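Long-range contact in molybdopterin biosynthesis Mog protein (PDB 2G4R), which probably takes part in molybdenum cofactor biosynthesis by binding molybdopterin: residues 47-59 against 76-88. Residues are numbered along the deposited sequence; the frame is centred on the assembly and turned at random.
Sequences DGNPVGEALHDAV and PTDTTPEHTVAVL
Val87 and His83 face Gly48, Gly52 and His56 where two neighbouring helices, 49-59 and 80-87, pack on one side of the mixed beta-sheet of the probable molybdopterin-binding domain, an alpha/beta fold. The short axes run in roughly the same direction, 35° apart, and come within 8.9 Å of each other. Gly52 lies where the backbones draw closest, its CA 5.2 Å from that of His83.

Two imidazole rings take part. The His83 imidazole lies flat against the start of the first helix: Gly48 O sits 3.3 Å above the ring plane, over its centre, while the side-chain oxygen of Asn49 comes to the ring edge near CE1. Further along, CG2 of Val87 makes a CH-pi contact over one face of the exposed His56, 3.6 Å from the ring centroid and displaced toward the NE2 rim.

Apolar packing continues beside the rings. Val87 spans Leu55 and Val59, one turn apart on helix 49-59, its CG2 also reaching Leu55 CB while CG1 meets Val59 CG2. With CG anti to its carbonyl carbon (chi1 -67°), Leu55 sends CD1 to Thr84 CA at 3.7 Å; on the sheet side Leu55 also packs on Ile66 and Thr68 of strand 65-69.

Water joins the two N-terminal ends. One molecule bridges Asp47 OD2, Thr77 OG1 and Asp78 OD1; Thr77 OG1 is also hydrogen-bonded to Ser75. A second accepts from Thr79 N and donates to Thr80 OG1, which bonds to Gly70 O as well; the same water gives its other proton to Asp47 OD1, 2.6 Å away.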
loop_
_atom_site.group_PDB
_atom_site.type_symbol
_atom_site.label_atom_id
_atom_site.label_comp_id
_atom_site.label_asym_id
_atom_site.label_seq_id
_atom_site.Cartn_x
_atom_site.Cartn_y
_atom_site.Cartn_z
ATOM N N ASP A 47 9.578 0.032 -0.658
ATOM C CA ASP A 47 11.005 -0.284 -0.771
ATOM C C ASP A 47 11.414 -0.999 0.516
ATOM O O ASP A 47 10.845 -0.769 1.554
ATOM C CB ASP A 47 11.859 0.979 -0.817
ATOM C CG ASP A 47 11.725 1.766 -2.087
ATOM O OD1 ASP A 47 11.974 1.273 -3.220
ATOM O OD2 ASP A 47 11.446 2.973 -1.944
ATOM N N GLY A 48 12.358 -1.904 0.442
ATOM C CA GLY A 48 12.879 -2.515 1.665
ATOM C C GLY A 48 12.347 -3.885 1.967
ATOM O O GLY A 48 12.138 -4.711 1.068
ATOM N N ASN A 49 12.156 -4.134 3.249
ATOM C CA ASN A 49 11.743 -5.441 3.696
ATOM C C ASN A 49 10.549 -6.013 2.934
ATOM O O ASN A 49 10.540 -7.222 2.656
ATOM C CB ASN A 49 11.536 -5.481 5.214
ATOM C CG ASN A 49 12.879 -5.491 6.020
ATOM O OD1 ASN A 49 13.945 -5.891 5.530
ATOM N ND2 ASN A 49 12.792 -5.059 7.276
ATOM N N PRO A 50 9.523 -5.187 2.631
ATOM C CA PRO A 50 8.342 -5.672 1.867
ATOM C C PRO A 50 8.712 -6.303 0.524
ATOM O O PRO A 50 7.988 -7.202 0.068
ATOM C CB PRO A 50 7.512 -4.399 1.671
ATOM C CG PRO A 50 7.907 -3.567 2.876
ATOM C CD PRO A 50 9.347 -3.777 3.035
ATOM N N VAL A 51 9.855 -5.897 -0.049
ATOM C CA VAL A 51 10.408 -6.531 -1.276
ATOM C C VAL A 51 10.883 -7.968 -1.001
ATOM O O VAL A 51 10.484 -8.936 -1.694
ATOM C CB VAL A 51 11.570 -5.741 -1.917
ATOM C CG1 VAL A 51 12.034 -6.477 -3.232
ATOM C CG2 VAL A 51 11.158 -4.290 -2.169
ATOM N N GLY A 52 11.751 -8.106 0.009
ATOM C CA GLY A 52 12.133 -9.455 0.481
ATOM C C GLY A 52 10.930 -10.367 0.763
ATOM O O GLY A 52 10.874 -11.537 0.342
ATOM N N GLU A 53 9.976 -9.831 1.503
ATOM C CA GLU A 53 8.760 -10.561 1.865
ATOM C C GLU A 53 8.003 -11.007 0.634
ATOM O O GLU A 53 7.646 -12.182 0.535
ATOM C CB GLU A 53 7.835 -9.697 2.753
ATOM C CG GLU A 53 6.531 -10.392 3.116
ATOM C CD GLU A 53 5.594 -9.527 3.962
ATOM O OE1 GLU A 53 5.656 -8.247 3.876
ATOM O OE2 GLU A 53 4.802 -10.153 4.705
ATOM N N ALA A 54 7.761 -10.097 -0.317
ATOM C CA ALA A 54 7.065 -10.485 -1.566
ATOM C C ALA A 54 7.826 -11.567 -2.417
ATOM O O ALA A 54 7.244 -12.533 -2.924
ATOM C CB ALA A 54 6.796 -9.276 -2.387
ATOM N N LEU A 55 9.136 -11.444 -2.500
ATOM C CA LEU A 55 9.922 -12.369 -3.293
ATOM C C LEU A 55 9.960 -13.746 -2.645
ATOM O O LEU A 55 9.770 -14.756 -3.315
ATOM C CB LEU A 55 11.319 -11.828 -3.530
ATOM C CG LEU A 55 11.438 -10.570 -4.407
ATOM C CD1 LEU A 55 12.902 -10.227 -4.572
ATOM C CD2 LEU A 55 10.803 -10.724 -5.726
ATOM N N HIS A 56 10.222 -13.795 -1.355
ATOM C CA HIS A 56 10.266 -15.095 -0.657
ATOM C C HIS A 56 8.926 -15.797 -0.807
ATOM O O HIS A 56 8.863 -16.970 -1.129
ATOM C CB HIS A 56 10.637 -14.917 0.807
ATOM C CG HIS A 56 12.114 -14.782 1.048
ATOM N ND1 HIS A 56 13.009 -15.805 0.823
ATOM C CD2 HIS A 56 12.847 -13.740 1.505
ATOM C CE1 HIS A 56 14.224 -15.406 1.146
ATOM N NE2 HIS A 56 14.151 -14.157 1.564
ATOM N N ASP A 57 7.846 -15.054 -0.611
ATOM C CA ASP A 57 6.530 -15.580 -0.746
ATOM C C ASP A 57 6.291 -16.112 -2.151
ATOM O O ASP A 57 5.633 -17.138 -2.328
ATOM C CB ASP A 57 5.498 -14.513 -0.398
ATOM C CG ASP A 57 5.397 -14.254 1.123
ATOM O OD1 ASP A 57 6.092 -14.939 1.930
ATOM O OD2 ASP A 57 4.615 -13.352 1.509
ATOM N N ALA A 58 6.835 -15.448 -3.169
ATOM C CA ALA A 58 6.507 -15.853 -4.505
ATOM C C ALA A 58 7.314 -17.112 -4.890
ATOM O O ALA A 58 6.796 -18.044 -5.519
ATOM C CB ALA A 58 6.701 -14.689 -5.482
ATOM N N VAL A 59 8.536 -17.174 -4.420
ATOM C CA VAL A 59 9.420 -18.293 -4.665
ATOM C C VAL A 59 8.859 -19.536 -3.958
ATOM O O VAL A 59 8.847 -20.622 -4.522
ATOM C CB VAL A 59 10.838 -17.952 -4.144
ATOM C CG1 VAL A 59 11.730 -19.208 -3.948
ATOM C CG2 VAL A 59 11.505 -16.994 -5.093
ATOM N N PRO A 76 18.708 6.898 -2.089
ATOM C CA PRO A 76 18.914 6.354 -0.738
ATOM C C PRO A 76 18.041 5.111 -0.516
ATOM O O PRO A 76 18.500 4.059 -0.048
ATOM C CB PRO A 76 18.462 7.521 0.185
ATOM C CG PRO A 76 18.602 8.747 -0.638
ATOM C CD PRO A 76 18.323 8.332 -2.073
ATOM N N THR A 77 16.795 5.220 -0.958
ATOM C CA THR A 77 15.814 4.205 -0.706
ATOM C C THR A 77 15.712 3.025 -1.720
ATOM O O THR A 77 14.851 2.171 -1.543
ATOM C CB THR A 77 14.443 4.894 -0.646
ATOM O OG1 THR A 77 14.255 5.698 -1.830
ATOM C CG2 THR A 77 14.364 5.779 0.580
ATOM N N ASP A 78 16.545 3.004 -2.772
ATOM C CA ASP A 78 16.496 1.928 -3.782
ATOM C C ASP A 78 17.248 0.699 -3.313
ATOM O O ASP A 78 18.459 0.674 -3.405
ATOM C CB ASP A 78 17.164 2.397 -5.072
ATOM C CG ASP A 78 16.412 3.485 -5.762
ATOM O OD1 ASP A 78 15.179 3.476 -5.770
ATOM O OD2 ASP A 78 17.082 4.342 -6.331
ATOM N N THR A 79 16.552 -0.304 -2.796
ATOM C CA THR A 79 17.193 -1.535 -2.345
ATOM C C THR A 79 16.645 -2.817 -2.999
ATOM O O THR A 79 16.867 -3.903 -2.508
ATOM C CB THR A 79 17.072 -1.640 -0.799
ATOM O OG1 THR A 79 15.688 -1.598 -0.433
ATOM C CG2 THR A 79 17.814 -0.461 -0.140
ATOM N N THR A 80 15.941 -2.707 -4.128
ATOM C CA THR A 80 15.401 -3.875 -4.808
ATOM C C THR A 80 16.529 -4.901 -5.145
ATOM O O THR A 80 16.352 -6.097 -4.931
ATOM C CB THR A 80 14.523 -3.480 -6.047
ATOM O OG1 THR A 80 13.368 -2.680 -5.660
ATOM C CG2 THR A 80 14.032 -4.719 -6.779
ATOM N N PRO A 81 17.671 -4.454 -5.699
ATOM C CA PRO A 81 18.744 -5.407 -6.125
ATOM C C PRO A 81 19.262 -6.214 -4.920
ATOM O O PRO A 81 19.413 -7.413 -4.980
ATOM C CB PRO A 81 19.851 -4.452 -6.622
ATOM C CG PRO A 81 19.175 -3.250 -6.985
ATOM C CD PRO A 81 18.068 -3.082 -5.988
ATOM N N GLU A 82 19.460 -5.539 -3.798
ATOM C CA GLU A 82 19.876 -6.216 -2.569
ATOM C C GLU A 82 18.906 -7.263 -2.113
ATOM O O GLU A 82 19.307 -8.383 -1.812
ATOM C CB GLU A 82 20.087 -5.201 -1.422
ATOM C CG GLU A 82 21.324 -4.373 -1.498
ATOM C CD GLU A 82 21.290 -3.236 -2.531
ATOM O OE1 GLU A 82 20.220 -2.894 -3.093
ATOM O OE2 GLU A 82 22.384 -2.682 -2.783
ATOM N N HIS A 83 17.634 -6.907 -1.993
ATOM C CA HIS A 83 16.617 -7.879 -1.619
ATOM C C HIS A 83 16.461 -9.063 -2.584
ATOM O O HIS A 83 16.142 -10.177 -2.138
ATOM C CB HIS A 83 15.264 -7.236 -1.335
ATOM C CG HIS A 83 15.232 -6.485 -0.051
ATOM N ND1 HIS A 83 14.993 -7.097 1.165
ATOM C CD2 HIS A 83 15.488 -5.185 0.224
ATOM C CE1 HIS A 83 15.073 -6.193 2.129
ATOM N NE2 HIS A 83 15.335 -5.019 1.584
ATOM N N THR A 84 16.662 -8.810 -3.886
ATOM C CA THR A 84 16.582 -9.824 -4.940
ATOM C C THR A 84 17.777 -10.784 -4.820
ATOM O O THR A 84 17.604 -12.020 -4.831
ATOM C CB THR A 84 16.557 -9.119 -6.339
ATOM O OG1 THR A 84 15.475 -8.165 -6.381
ATOM C CG2 THR A 84 16.420 -10.086 -7.501
ATOM N N VAL A 85 18.977 -10.214 -4.756
ATOM C CA VAL A 85 20.188 -11.013 -4.584
ATOM C C VAL A 85 20.051 -11.910 -3.337
ATOM O O VAL A 85 20.482 -13.057 -3.377
ATOM C CB VAL A 85 21.467 -10.166 -4.433
ATOM C CG1 VAL A 85 22.716 -11.068 -3.955
ATOM C CG2 VAL A 85 21.811 -9.415 -5.742
ATOM N N ALA A 86 19.458 -11.394 -2.259
ATOM C CA ALA A 86 19.324 -12.187 -1.023
ATOM C C ALA A 86 18.499 -13.436 -1.252
ATOM O O ALA A 86 18.819 -14.478 -0.719
ATOM C CB ALA A 86 18.689 -11.338 0.128
ATOM N N VAL A 87 17.430 -13.321 -2.034
ATOM C CA VAL A 87 16.557 -14.436 -2.345
ATOM C C VAL A 87 17.145 -15.387 -3.393
ATOM O O VAL A 87 16.888 -16.583 -3.374
ATOM C CB VAL A 87 15.177 -13.913 -2.828
ATOM C CG1 VAL A 87 14.286 -15.009 -3.263
ATOM C CG2 VAL A 87 14.489 -13.159 -1.709
ATOM N N LEU A 88 17.953 -14.857 -4.306
ATOM C CA LEU A 88 18.453 -15.644 -5.448
ATOM C C LEU A 88 19.437 -16.723 -5.030
ATOM O O LEU A 88 20.200 -16.517 -4.091
ATOM C CB LEU A 88 19.141 -14.721 -6.454
ATOM C CG LEU A 88 18.204 -13.887 -7.333
ATOM C CD1 LEU A 88 18.965 -12.987 -8.357
ATOM C CD2 LEU A 88 17.276 -14.769 -8.056
HETATM O O HOH W 1 13.723 -0.664 -3.269
HETATM O O HOH W 2 13.450 4.322 -3.960
#